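Local coordinates for neuraminidase (Influenza A virus, PDB 4GDI), which belongs to the influenza sialidase family, whose members remove terminal sialic acids from glycoconjugates, although its putative active site has diverged, at residues Ala44-Asp49 with Leu356-Gly361; Phe57-Leu62 with Thr71-Glu76; Thr112-Asn117 with Leu145-Ser150; Ile153-Ser158 with Ile205-Lys210; Glu311-Lys316 with Leu341-Gln346. All blocks are in the same frame, centred on the assembly; numbering follows the deposited sequence.

Contact 1. Residues Ala44-Asp49 with Leu356-Gly361; sequences AYVSCD and LSTFCG
Leu356 reaches across from the closing blade of the propeller and sets its CD1 methyl between the side chains of Ala44 and Val46. This is the tight part of the contact. CD1 lies 3.8 Å from Ala44 CB, and Val46 CG2 touches the same Leu356 CD1 at 3.9 Å, Val46 and Leu356 sliding past each other in opposite directions. The methyl also meets the main chain, with Tyr45 N 3.7 Å from Leu356 CD1. Val46 turns CG1 anti to its own nitrogen (chi1 174°), which leaves CG2 as the branch that faces the other strand. There it has a second neighbour, since Val46 CG2 and Thr358 CG2 meet at 3.8 Å, their side chains crossing at about a right angle.

Beyond Thr358 the contact is loose. The strand axes approach to 8.4 Å and diverge at 41°, so that towards Asp49 and Gly361, both partly exposed, the segments have separated. Asp49 O hydrogen-bonds one glycerol, probably from the crystallisation liquor, and the buried Thr358 OG1 a different one; Thr358 OG1 is also bonded to Thr24. The contact illustrates how facing sheets of a beta-propeller pack through interleaved aliphatic groups without sharing backbone bonds.

Each strand is meanwhile paired within its own sheet. Strand 44-48 runs antiparallel to 53-64, where Ala44 rests on Phe57; strand 352-362 lies between 20-25 and 338-346, where Leu356 covers Trp340. Phe324 of strand 317-324 packs against both Val46 and Thr358.

Contact 2. Residues Phe57-Leu62 with Thr71-Glu76; sequences FIAYGL and TSMEWE
The flat peptide joining Tyr60 to Gly61 carries the side chain of Met73 over one face. Sulfur and methylene both lie above this plane: Met73 SD is 3.4 Å from Gly61 N, and Met73 CG is 3.8 Å from Tyr60 C. The peptide oxygen has different company, with Tyr60 O 3.3 Å from Glu74 CA and 3.5 Å from Glu74 CB. The indole of Trp75, turned from the strand, takes Ser72 CA over one face near its rim.

Met73 extends with CG anti to its nitrogen (chi1 -171°) and bends only at the sulfur, which also lies 4.0 Å from Ala59 CB. An ST turn holds the backbone at Met73, Met73 N donating to Thr71 OG1 at 3.0 Å. A water bridges that same Thr71 OG1 to Leu62 N, giving the strand amide an acceptor at 3.0 Å. Glu74 directs its carboxylate to a salt bridge with Arg42.

The segment 71-76 thus lies against one side of strand 53-64 while linking 67-68 to 78-83. Strands 39-42 and 78-83 pair with strand 53-64, Met73 touching Tyr80, and Pro29 of a second subunit packs against Met73.

Contact 3. Residues Thr112-Asn117 with Leu145-Ser150; sequences TVLVAN and LRLPNS
Two successive blades of the propeller are joined here: Leu114 and Ala116 stand on strand 111-117, the second strand of its four-stranded sheet, and Leu147 on the connection leading to the next sheet covers them. One methyl does most of the work. Leu147 CD1 lies against the main chain, 3.4 Å from Leu114 C and equally 3.4 Å from Val115 C, and continues to Ala116 N at 3.6 Å. It therefore spans consecutive peptides.

The side chains add to this seat. Leu114 CB is 3.7 Å from Leu147 CD1, while the second methyl, Leu147 CD2, falls 4.0 Å from Leu114 CB, the two leucines crossing at about a right angle. With CG anti to the carbonyl carbon (chi1 -71°), Leu147 projects both methyls towards the strand. Further along, Ala116 CB approaches Leu145 O at 3.6 Å, so a carbonyl as well as hydrocarbon borders the small alanine.

Leu147 also rests on Val163, and Leu114 on Val161, both of strand 158-165, while Leu147 N bonds to Ser101 OG and Leu145 N to Ser123 OG.

The strand's backbone polar groups already pair with its sheet neighbours, Leu114 with Ser103 and Val115 with Met126. The methyl of Leu147 can therefore lie on peptide groups whose bonds are made within the sheet, and cohesion here probably comes from dispersion and burial.

Contact 4. Residues Ile153-Ser158 with Ile205-Lys210; sequences ICIEGS and INNLIK
The backbones of Ile153-Ile155 and Asn207-Ile209 run in opposite directions without pairing, their CA atoms 7.4 Å apart for Ile153 and Ile209 and 7.2 Å for Ile155 and Asn207. Each segment holds the tight turn of a beta-hairpin, and the hairpins belong to adjacent propeller blades. The first is a type I' turn from Ile155 to Ser158, in which Gly157 takes a positive phi; the second closes between Ile205 and Leu208, each bonding to the other through backbone nitrogen and oxygen.

Isoleucines fill the gap between the sheets. Ile153 and Ile209 slide past each other in opposite directions, exchanging branches: Ile153 CG2 meets Ile209 CG1 at 3.9 Å, and Ile153 CG1 meets Ile209 CG2, also at 3.9 Å. In Ile209, CG1 sits beside the nitrogen (chi1 -57°), and the second torsion (chi2 77°) turns CD1 to Ile155.

At the turns the character changes. Asn207, on the exposed hairpin end, brings OD1 to 3.7 Å from Glu156 OE2, with carboxylate and amide planes 52° apart; two oxygens meet here, not a donor and an acceptor. The charge of Glu156 is instead engaged by Lys229 in a salt bridge through OE1, while OE2 has a long, weak ion pair with Arg10; together these probably make the neighbouring oxygen tolerable. Cys154, bonded to Cys159, ties the first hairpin across its strands.

Within the apolar layer two terminal methyls touch: Ile155 CD1 and Ile209 CD1 lie 3.6 Å apart, where the side chains cross obliquely.

Contact 5. Residues Glu311-Lys316 with Leu341-Gln346; sequences ELFSNK and LEIEDQ
Phe313 and Ile343 meet at about a right angle, the isoleucine bringing one methyl over the ring face. Ile343 CD1 lies 4.1 Å from the centroid of the Phe313 ring and 25° off its normal, a CH-pi contact displaced towards the rim; the nearest ring atom is Phe313 CZ, at 3.8 Å from Ile343 CD1. Leu341 reaches the same ring obliquely, its CD2 3.8 Å from Phe313 CE2. With CG anti to its own nitrogen, Leu341 folds beside the carbonyl carbon and slides past the phenylalanine in the opposite direction.

Lys316 uses the other branch of Ile343. Its first torsion sits away from the usual staggered positions (chi1 -115°), then the chain runs straight and crosses Ile343, Lys316 CD lying 3.8 Å from Ile343 CG2. A final kink (chi4 -38°) swings the ammonium round towards Asp345. Their salt bridge is long, 3.9 Å between Lys316 NZ and Asp345 OD1, and a water fills in, 3.1 Å from Lys316 NZ. The stronger polar partner of this ammonium is Glu76 of another subunit, so the lysine joins a buried aliphatic contact to the tetramer interface.

Strand 338-346 lies between 317-324 and 352-362 in its sheet, with Leu341 also touching Thr318 and bonded through its backbone to Ser357. The opposing segment turns between strands 309-311 and 317-324; there Leu312 and Phe313 both face Phe291 of strand 289-296 in a classic beta bulge, and Phe313 also packs against Trp371.

The five contacts illustrate how propeller sheets pack. Contact 1 is the central one, about 9 Å between its centre and that of the chain, and it touches three others: contact 2 through Ala44 on Phe57, contact 3 through Tyr45 against Asn149, and contact 5, where strands 338-346 and 352-362 pair in one sheet. Contacts 3 and 4 adjoin in sequence, centres about 18 Å apart. Contacts 2 and 4 lie on opposite sides of the chain's centre, about 33 Å between centres. Side chains of Leu114 and Ile155 lie about 8 Å from those of Asp135 and Glu178 respectively, calcium-binding positions without modelled calcium in this chain. Lys316 and Glu76 join contacts 5 and 2 across subunits.

Contact 1. Residues Ala44-Asp49 with Leu356-Gly361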
# COMPACT_ATOMS: atom_id res chain seq x y z
N ALA A 44 21.48 -6.18 8.20
CA ALA A 44 20.68 -5.04 7.79
C ALA A 44 21.47 -3.74 7.86
O ALA A 44 22.48 -3.63 8.57
CB ALA A 44 19.41 -4.93 8.64
N TYR A 45 21.02 -2.77 7.08
CA TYR A 45 21.59 -1.43 7.09
C TYR A 45 20.58 -0.47 6.47
O TYR A 45 19.55 -0.90 5.95
CB TYR A 45 22.93 -1.39 6.32
CG TYR A 45 22.83 -1.84 4.87
CD1 TYR A 45 22.90 -3.19 4.54
CD2 TYR A 45 22.65 -0.92 3.84
CE1 TYR A 45 22.82 -3.62 3.23
CE2 TYR A 45 22.57 -1.34 2.51
CZ TYR A 45 22.65 -2.69 2.22
OH TYR A 45 22.56 -3.12 0.93
N VAL A 46 20.88 0.82 6.51
CA VAL A 46 19.93 1.81 6.05
C VAL A 46 20.51 2.58 4.86
O VAL A 46 21.70 2.86 4.82
CB VAL A 46 19.58 2.82 7.17
CG1 VAL A 46 18.69 3.93 6.61
CG2 VAL A 46 18.89 2.11 8.35
N SER A 47 19.65 2.95 3.92
CA SER A 47 20.06 3.83 2.82
C SER A 47 18.82 4.55 2.28
O SER A 47 17.72 3.99 2.28
CB SER A 47 20.75 3.02 1.71
OG SER A 47 21.50 3.84 0.83
N CYS A 48 19.01 5.78 1.82
CA CYS A 48 17.89 6.66 1.49
C CYS A 48 17.90 7.11 0.02
O CYS A 48 18.97 7.23 -0.60
CB CYS A 48 17.95 7.91 2.37
SG CYS A 48 18.39 7.61 4.12
N ASP A 49 16.71 7.36 -0.53
CA ASP A 49 16.62 8.09 -1.78
C ASP A 49 16.52 9.56 -1.41
O ASP A 49 16.91 9.93 -0.30
CB ASP A 49 15.46 7.58 -2.69
CG ASP A 49 14.07 7.65 -2.03
OD1 ASP A 49 13.80 8.51 -1.15
OD2 ASP A 49 13.24 6.81 -2.43
N LEU A 356 16.84 -2.85 13.86
CA LEU A 356 17.67 -1.67 13.64
C LEU A 356 17.01 -0.46 14.27
O LEU A 356 15.82 -0.22 14.07
CB LEU A 356 17.87 -1.37 12.15
CG LEU A 356 18.88 -2.17 11.33
CD1 LEU A 356 19.15 -1.43 10.01
CD2 LEU A 356 20.20 -2.42 12.08
N SER A 357 17.77 0.28 15.05
CA SER A 357 17.39 1.63 15.41
C SER A 357 18.31 2.59 14.65
O SER A 357 19.36 2.19 14.13
CB SER A 357 17.54 1.84 16.91
OG SER A 357 18.91 1.85 17.24
N THR A 358 17.92 3.85 14.57
CA THR A 358 18.73 4.84 13.87
C THR A 358 18.84 6.10 14.72
O THR A 358 17.90 6.44 15.44
CB THR A 358 18.13 5.23 12.50
OG1 THR A 358 16.81 5.75 12.68
CG2 THR A 358 18.06 4.06 11.56
N PHE A 359 20.00 6.76 14.63
CA PHE A 359 20.31 7.96 15.40
C PHE A 359 20.96 8.96 14.45
O PHE A 359 21.77 8.57 13.62
CB PHE A 359 21.33 7.66 16.51
CG PHE A 359 20.76 6.92 17.68
CD1 PHE A 359 20.58 5.55 17.63
CD2 PHE A 359 20.43 7.60 18.84
CE1 PHE A 359 20.08 4.87 18.72
CE2 PHE A 359 19.93 6.92 19.94
CZ PHE A 359 19.75 5.56 19.87
N CYS A 360 20.61 10.22 14.57
CA CYS A 360 21.23 11.25 13.73
C CYS A 360 21.92 12.31 14.58
O CYS A 360 21.50 12.59 15.72
CB CYS A 360 20.19 11.90 12.83
SG CYS A 360 19.55 10.78 11.57
N GLY A 361 22.99 12.89 14.04
CA GLY A 361 23.71 13.94 14.74
C GLY A 361 22.89 15.21 14.79
O GLY A 361 22.13 15.48 13.87

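Contact 2. Residues Phe57-Leu62 with Thr71-Glu76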
# COMPACT_ATOMS: atom_id res chain seq x y z
N PHE A 57 18.21 -5.60 3.94
CA PHE A 57 18.56 -6.72 4.79
C PHE A 57 18.46 -8.07 4.09
O PHE A 57 17.77 -8.22 3.09
CB PHE A 57 17.66 -6.74 6.04
CG PHE A 57 16.20 -6.97 5.74
CD1 PHE A 57 15.37 -5.91 5.44
CD2 PHE A 57 15.66 -8.24 5.80
CE1 PHE A 57 14.02 -6.12 5.18
CE2 PHE A 57 14.32 -8.46 5.54
CZ PHE A 57 13.50 -7.40 5.23
N ILE A 58 19.18 -9.06 4.63
CA ILE A 58 19.05 -10.42 4.14
C ILE A 58 17.99 -11.10 5.00
O ILE A 58 18.07 -11.07 6.23
CB ILE A 58 20.38 -11.20 4.25
CG1 ILE A 58 21.54 -10.41 3.64
CG2 ILE A 58 20.26 -12.56 3.59
CD1 ILE A 58 21.33 -10.04 2.17
N ALA A 59 16.98 -11.69 4.36
CA ALA A 59 15.94 -12.40 5.11
C ALA A 59 16.42 -13.80 5.46
O ALA A 59 17.07 -14.45 4.64
CB ALA A 59 14.66 -12.49 4.29
N TYR A 60 16.10 -14.27 6.66
CA TYR A 60 16.43 -15.64 7.01
C TYR A 60 15.26 -16.42 7.57
O TYR A 60 15.38 -17.63 7.82
CB TYR A 60 17.60 -15.69 7.99
CG TYR A 60 17.29 -15.22 9.38
CD1 TYR A 60 16.77 -16.09 10.33
CD2 TYR A 60 17.55 -13.91 9.75
CE1 TYR A 60 16.50 -15.66 11.61
CE2 TYR A 60 17.28 -13.47 11.03
CZ TYR A 60 16.76 -14.35 11.96
OH TYR A 60 16.50 -13.90 13.24
N GLY A 61 14.12 -15.77 7.74
CA GLY A 61 12.94 -16.50 8.17
C GLY A 61 11.69 -15.65 8.27
O GLY A 61 11.73 -14.42 8.19
N LEU A 62 10.58 -16.35 8.48
CA LEU A 62 9.28 -15.73 8.63
C LEU A 62 8.66 -16.24 9.92
O LEU A 62 8.61 -17.45 10.14
CB LEU A 62 8.39 -16.10 7.44
CG LEU A 62 7.18 -15.20 7.20
CD1 LEU A 62 7.63 -13.85 6.71
CD2 LEU A 62 6.22 -15.84 6.18
N THR A 71 10.46 -23.27 6.26
CA THR A 71 10.73 -22.91 4.87
C THR A 71 12.22 -23.07 4.56
O THR A 71 12.99 -23.46 5.43
CB THR A 71 10.33 -21.43 4.57
OG1 THR A 71 11.32 -20.55 5.10
CG2 THR A 71 8.96 -21.09 5.18
N SER A 72 12.62 -22.76 3.34
CA SER A 72 14.05 -22.74 2.98
C SER A 72 14.66 -21.33 3.07
O SER A 72 15.75 -21.08 2.55
CB SER A 72 14.26 -23.25 1.55
OG SER A 72 13.67 -24.53 1.36
N MET A 73 13.95 -20.40 3.72
CA MET A 73 14.36 -18.99 3.68
C MET A 73 15.77 -18.80 4.26
O MET A 73 16.51 -17.92 3.83
CB MET A 73 13.35 -18.10 4.41
CG MET A 73 13.58 -16.60 4.22
SD MET A 73 12.26 -15.58 4.90
CE MET A 73 11.00 -15.78 3.64
N GLU A 74 16.12 -19.62 5.24
CA GLU A 74 17.38 -19.47 5.95
C GLU A 74 18.59 -19.75 5.05
O GLU A 74 19.65 -19.16 5.25
CB GLU A 74 17.43 -20.39 7.17
CG GLU A 74 18.57 -20.09 8.15
CD GLU A 74 19.90 -20.67 7.70
OE1 GLU A 74 19.93 -21.85 7.25
OE2 GLU A 74 20.92 -19.96 7.79
N TRP A 75 18.44 -20.65 4.08
CA TRP A 75 19.61 -21.00 3.27
C TRP A 75 19.48 -20.58 1.81
O TRP A 75 20.46 -20.59 1.07
CB TRP A 75 19.94 -22.49 3.40
CG TRP A 75 18.92 -23.40 2.85
CD1 TRP A 75 18.78 -23.79 1.55
CD2 TRP A 75 17.89 -24.07 3.59
NE1 TRP A 75 17.72 -24.66 1.43
CE2 TRP A 75 17.15 -24.84 2.66
CE3 TRP A 75 17.51 -24.08 4.93
CZ2 TRP A 75 16.07 -25.62 3.04
CZ3 TRP A 75 16.42 -24.86 5.31
CH2 TRP A 75 15.72 -25.62 4.37
N GLU A 76 18.27 -20.18 1.41
CA GLU A 76 18.09 -19.48 0.14
C GLU A 76 18.02 -17.99 0.41
O GLU A 76 16.94 -17.42 0.64
CB GLU A 76 16.82 -19.95 -0.55
CG GLU A 76 16.85 -21.41 -0.95
CD GLU A 76 15.75 -21.76 -1.92
OE1 GLU A 76 15.48 -20.95 -2.83
OE2 GLU A 76 15.16 -22.85 -1.78
O HOH W 1 16.21 -15.25 2.38
O HOH W 2 11.13 -19.23 7.90

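Contact 3. Residues Thr112-Asn117 with Leu145-Ser150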
# COMPACT_ATOMS: atom_id res chain seq x y z
N THR A 112 21.66 1.80 -7.20
CA THR A 112 22.65 0.78 -7.49
C THR A 112 22.63 -0.23 -6.33
O THR A 112 22.72 0.16 -5.16
CB THR A 112 24.06 1.37 -7.59
OG1 THR A 112 24.10 2.37 -8.62
CG2 THR A 112 25.07 0.29 -7.91
N VAL A 113 22.50 -1.50 -6.66
CA VAL A 113 22.45 -2.57 -5.68
C VAL A 113 23.49 -3.61 -6.06
O VAL A 113 23.55 -4.02 -7.21
CB VAL A 113 21.06 -3.25 -5.65
CG1 VAL A 113 21.07 -4.45 -4.70
CG2 VAL A 113 19.97 -2.25 -5.27
N LEU A 114 24.30 -4.03 -5.10
CA LEU A 114 25.24 -5.12 -5.30
C LEU A 114 24.93 -6.27 -4.35
O LEU A 114 24.62 -6.06 -3.17
CB LEU A 114 26.68 -4.65 -5.06
CG LEU A 114 27.26 -3.51 -5.92
CD1 LEU A 114 26.99 -2.14 -5.28
CD2 LEU A 114 28.74 -3.73 -6.10
N VAL A 115 25.01 -7.49 -4.87
CA VAL A 115 24.86 -8.68 -4.03
C VAL A 115 25.94 -9.70 -4.35
O VAL A 115 26.42 -9.78 -5.50
CB VAL A 115 23.49 -9.38 -4.23
CG1 VAL A 115 22.35 -8.55 -3.63
CG2 VAL A 115 23.25 -9.65 -5.69
N ALA A 116 26.29 -10.51 -3.36
CA ALA A 116 27.24 -11.58 -3.56
C ALA A 116 26.53 -12.91 -3.39
O ALA A 116 25.70 -13.06 -2.49
CB ALA A 116 28.39 -11.46 -2.59
N ASN A 117 26.81 -13.86 -4.29
CA ASN A 117 26.24 -15.20 -4.22
C ASN A 117 27.30 -16.26 -4.52
O ASN A 117 28.35 -15.97 -5.10
CB ASN A 117 25.09 -15.37 -5.22
CG ASN A 117 23.83 -14.64 -4.80
OD1 ASN A 117 23.04 -15.13 -4.00
ND2 ASN A 117 23.64 -13.46 -5.36
N LEU A 145 33.62 -13.61 -2.45
CA LEU A 145 33.49 -12.16 -2.49
C LEU A 145 32.54 -11.72 -1.38
O LEU A 145 31.55 -12.39 -1.09
CB LEU A 145 32.99 -11.70 -3.85
CG LEU A 145 33.98 -11.94 -4.97
CD1 LEU A 145 33.35 -11.59 -6.30
CD2 LEU A 145 35.27 -11.14 -4.75
N ARG A 146 32.88 -10.59 -0.76
CA ARG A 146 32.16 -10.08 0.39
C ARG A 146 31.84 -8.60 0.23
O ARG A 146 32.73 -7.78 0.04
CB ARG A 146 32.98 -10.31 1.67
CG ARG A 146 33.36 -11.77 1.88
CD ARG A 146 34.09 -12.00 3.17
NE ARG A 146 35.43 -11.41 3.27
CZ ARG A 146 36.53 -11.87 2.68
NH1 ARG A 146 36.46 -12.89 1.82
NH2 ARG A 146 37.69 -11.29 2.91
N LEU A 147 30.55 -8.29 0.27
CA LEU A 147 30.07 -6.91 0.32
C LEU A 147 29.88 -6.46 1.77
O LEU A 147 29.61 -7.28 2.64
CB LEU A 147 28.79 -6.79 -0.49
CG LEU A 147 29.07 -6.92 -2.00
CD1 LEU A 147 27.83 -7.31 -2.84
CD2 LEU A 147 29.65 -5.60 -2.49
N PRO A 148 30.00 -5.15 2.03
CA PRO A 148 30.12 -4.73 3.44
C PRO A 148 28.83 -4.63 4.26
O PRO A 148 28.91 -4.36 5.46
CB PRO A 148 30.77 -3.36 3.34
CG PRO A 148 30.33 -2.84 2.00
CD PRO A 148 30.23 -4.03 1.10
N ASN A 149 27.67 -4.85 3.66
CA ASN A 149 26.40 -4.74 4.37
C ASN A 149 26.23 -3.36 5.00
O ASN A 149 25.87 -3.21 6.16
CB ASN A 149 26.26 -5.87 5.40
CG ASN A 149 26.50 -7.22 4.78
OD1 ASN A 149 25.87 -7.59 3.79
ND2 ASN A 149 27.46 -7.95 5.33
N SER A 150 26.52 -2.36 4.19
CA SER A 150 26.30 -0.97 4.55
C SER A 150 26.18 -0.23 3.23
O SER A 150 26.59 -0.75 2.20
CB SER A 150 27.48 -0.44 5.34
OG SER A 150 27.17 0.78 6.00

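Contact 4. Residues Ile153-Ser158 with Ile205-Lys210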
# COMPACT_ATOMS: atom_id res chain seq x y z
N ILE A 153 28.62 4.47 -1.57
CA ILE A 153 28.75 5.91 -1.53
C ILE A 153 28.71 6.51 -2.93
O ILE A 153 29.57 6.20 -3.76
CB ILE A 153 30.09 6.31 -0.87
CG1 ILE A 153 30.14 5.83 0.58
CG2 ILE A 153 30.27 7.80 -0.90
CD1 ILE A 153 28.95 6.30 1.42
N CYS A 154 27.72 7.36 -3.18
CA CYS A 154 27.58 8.03 -4.50
C CYS A 154 27.94 9.51 -4.44
O CYS A 154 27.53 10.23 -3.53
CB CYS A 154 26.16 7.86 -5.04
SG CYS A 154 25.68 6.16 -5.37
N ILE A 155 28.75 9.94 -5.41
CA ILE A 155 29.14 11.33 -5.56
C ILE A 155 29.01 11.72 -7.03
O ILE A 155 29.73 11.19 -7.87
CB ILE A 155 30.61 11.57 -5.17
CG1 ILE A 155 30.90 11.06 -3.77
CG2 ILE A 155 30.95 13.06 -5.22
CD1 ILE A 155 32.36 11.18 -3.41
N GLU A 156 28.09 12.63 -7.34
CA GLU A 156 27.95 13.13 -8.71
C GLU A 156 27.84 12.00 -9.73
O GLU A 156 28.41 12.09 -10.79
CB GLU A 156 29.14 14.03 -9.08
CG GLU A 156 29.17 15.36 -8.33
CD GLU A 156 30.58 15.88 -8.08
OE1 GLU A 156 31.56 15.26 -8.55
OE2 GLU A 156 30.72 16.91 -7.38
N GLY A 157 27.12 10.94 -9.41
CA GLY A 157 26.90 9.87 -10.36
C GLY A 157 27.91 8.73 -10.33
O GLY A 157 27.66 7.69 -10.93
N SER A 158 29.04 8.92 -9.66
CA SER A 158 29.97 7.81 -9.43
C SER A 158 29.71 7.19 -8.04
O SER A 158 29.71 7.90 -7.04
CB SER A 158 31.43 8.30 -9.48
OG SER A 158 31.78 8.77 -10.77
N ILE A 205 31.92 13.40 2.37
CA ILE A 205 31.89 14.83 2.66
C ILE A 205 33.04 15.52 1.93
O ILE A 205 34.13 14.94 1.81
CB ILE A 205 32.02 15.11 4.17
CG1 ILE A 205 31.62 16.55 4.49
CG2 ILE A 205 33.44 14.84 4.65
CD1 ILE A 205 30.17 16.89 4.14
N ASN A 206 32.80 16.75 1.48
CA ASN A 206 33.62 17.45 0.47
C ASN A 206 34.47 16.54 -0.43
O ASN A 206 35.70 16.54 -0.33
CB ASN A 206 34.49 18.59 1.05
CG ASN A 206 34.67 18.51 2.56
OD1 ASN A 206 35.24 17.55 3.08
ND2 ASN A 206 34.22 19.56 3.26
N ASN A 207 33.80 15.79 -1.30
CA ASN A 207 34.47 14.93 -2.29
C ASN A 207 35.44 13.84 -1.76
O ASN A 207 36.20 13.25 -2.53
CB ASN A 207 35.17 15.80 -3.33
CG ASN A 207 34.18 16.62 -4.16
OD1 ASN A 207 33.66 16.15 -5.18
ND2 ASN A 207 33.91 17.85 -3.72
N LEU A 208 35.38 13.56 -0.46
CA LEU A 208 36.14 12.47 0.14
C LEU A 208 35.19 11.37 0.58
O LEU A 208 34.04 11.64 0.91
CB LEU A 208 36.90 12.95 1.38
CG LEU A 208 38.02 13.94 1.12
CD1 LEU A 208 38.68 14.34 2.43
CD2 LEU A 208 39.03 13.32 0.17
N ILE A 209 35.68 10.14 0.60
CA ILE A 209 34.92 9.03 1.12
C ILE A 209 35.71 8.56 2.33
O ILE A 209 36.92 8.37 2.25
CB ILE A 209 34.76 7.87 0.10
CG1 ILE A 209 34.11 8.35 -1.22
CG2 ILE A 209 33.93 6.72 0.71
CD1 ILE A 209 35.04 9.12 -2.14
N LYS A 210 35.04 8.41 3.46
CA LYS A 210 35.68 7.95 4.67
C LYS A 210 34.94 6.73 5.18
O LYS A 210 33.71 6.76 5.30
CB LYS A 210 35.65 9.08 5.71
CG LYS A 210 36.53 10.25 5.30
CD LYS A 210 36.46 11.37 6.29
CE LYS A 210 37.08 12.64 5.73
NZ LYS A 210 36.86 13.74 6.70

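Contact 5. Residues Glu311-Lys316 with Leu341-Gln346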
# COMPACT_ATOMS: atom_id res chain seq x y z
N GLU A 311 26.12 7.95 26.93
CA GLU A 311 25.82 6.55 27.08
C GLU A 311 24.41 6.38 26.56
O GLU A 311 23.45 6.54 27.30
CB GLU A 311 25.94 6.16 28.55
CG GLU A 311 25.77 4.68 28.82
CD GLU A 311 26.17 4.31 30.24
OE1 GLU A 311 27.17 4.86 30.74
OE2 GLU A 311 25.47 3.48 30.86
N LEU A 312 24.29 6.10 25.26
CA LEU A 312 22.98 6.02 24.62
C LEU A 312 22.19 4.82 25.13
O LEU A 312 20.97 4.90 25.32
CB LEU A 312 23.15 5.93 23.10
CG LEU A 312 23.75 7.17 22.43
CD1 LEU A 312 23.82 6.95 20.90
CD2 LEU A 312 22.94 8.42 22.78
N PHE A 313 22.88 3.71 25.34
CA PHE A 313 22.29 2.54 25.99
C PHE A 313 23.26 2.06 27.07
O PHE A 313 24.47 2.20 26.91
CB PHE A 313 22.07 1.41 24.97
CG PHE A 313 21.04 1.73 23.92
CD1 PHE A 313 19.69 1.55 24.17
CD2 PHE A 313 21.42 2.20 22.67
CE1 PHE A 313 18.73 1.84 23.20
CE2 PHE A 313 20.47 2.49 21.70
CZ PHE A 313 19.13 2.31 21.96
N SER A 314 22.74 1.49 28.16
CA SER A 314 23.62 0.94 29.20
C SER A 314 23.59 -0.56 29.21
O SER A 314 24.64 -1.21 29.19
CB SER A 314 23.23 1.45 30.59
OG SER A 314 23.34 2.85 30.67
N ASN A 315 22.39 -1.13 29.26
CA ASN A 315 22.23 -2.56 29.42
C ASN A 315 21.69 -3.29 28.19
O ASN A 315 21.94 -4.48 28.03
CB ASN A 315 21.33 -2.84 30.62
CG ASN A 315 21.96 -2.41 31.93
OD1 ASN A 315 23.10 -2.78 32.23
ND2 ASN A 315 21.24 -1.61 32.71
N LYS A 316 20.95 -2.60 27.32
CA LYS A 316 20.40 -3.25 26.13
C LYS A 316 21.52 -3.91 25.35
O LYS A 316 22.61 -3.35 25.24
CB LYS A 316 19.66 -2.25 25.24
CG LYS A 316 18.17 -2.51 25.12
CD LYS A 316 17.48 -1.46 24.25
CE LYS A 316 15.96 -1.60 24.28
NZ LYS A 316 15.51 -3.04 24.31
N LEU A 341 21.98 1.02 14.16
CA LEU A 341 22.49 0.17 15.24
C LEU A 341 21.53 -0.98 15.52
O LEU A 341 20.34 -0.76 15.72
CB LEU A 341 22.68 1.02 16.49
CG LEU A 341 22.89 0.29 17.82
CD1 LEU A 341 24.23 -0.36 17.85
CD2 LEU A 341 22.74 1.29 18.96
N GLU A 342 22.05 -2.21 15.48
CA GLU A 342 21.29 -3.40 15.83
C GLU A 342 21.04 -3.41 17.33
O GLU A 342 21.98 -3.28 18.13
CB GLU A 342 22.05 -4.68 15.47
CG GLU A 342 22.02 -5.06 13.99
CD GLU A 342 22.85 -6.30 13.69
OE1 GLU A 342 23.70 -6.66 14.54
OE2 GLU A 342 22.64 -6.92 12.62
N ILE A 343 19.77 -3.55 17.69
CA ILE A 343 19.35 -3.77 19.06
C ILE A 343 18.90 -5.24 19.12
O ILE A 343 18.05 -5.66 18.32
CB ILE A 343 18.17 -2.86 19.42
CG1 ILE A 343 18.56 -1.38 19.29
CG2 ILE A 343 17.63 -3.16 20.83
CD1 ILE A 343 19.70 -0.96 20.17
N GLU A 344 19.47 -6.02 20.02
CA GLU A 344 19.15 -7.45 20.06
C GLU A 344 18.09 -7.76 21.11
O GLU A 344 18.18 -7.27 22.22
CB GLU A 344 20.41 -8.29 20.28
CG GLU A 344 21.04 -8.77 18.97
CD GLU A 344 22.52 -8.49 18.87
OE1 GLU A 344 23.22 -8.54 19.90
OE2 GLU A 344 22.99 -8.21 17.74
N ASP A 345 17.09 -8.55 20.73
CA ASP A 345 15.98 -8.87 21.61
C ASP A 345 15.83 -10.40 21.72
O ASP A 345 15.97 -11.13 20.72
CB ASP A 345 14.68 -8.26 21.08
CG ASP A 345 14.76 -6.74 20.94
OD1 ASP A 345 15.15 -6.08 21.93
OD2 ASP A 345 14.42 -6.22 19.85
N GLN A 346 15.55 -10.88 22.93
CA GLN A 346 15.35 -12.31 23.14
C GLN A 346 13.89 -12.67 22.85
O GLN A 346 12.98 -11.97 23.28
CB GLN A 346 15.71 -12.70 24.57
CG GLN A 346 15.69 -14.21 24.82
CD GLN A 346 16.67 -14.96 23.93
OE1 GLN A 346 17.79 -14.50 23.71
NE2 GLN A 346 16.25 -16.11 23.41
O HOH W 3 13.54 -3.20 21.90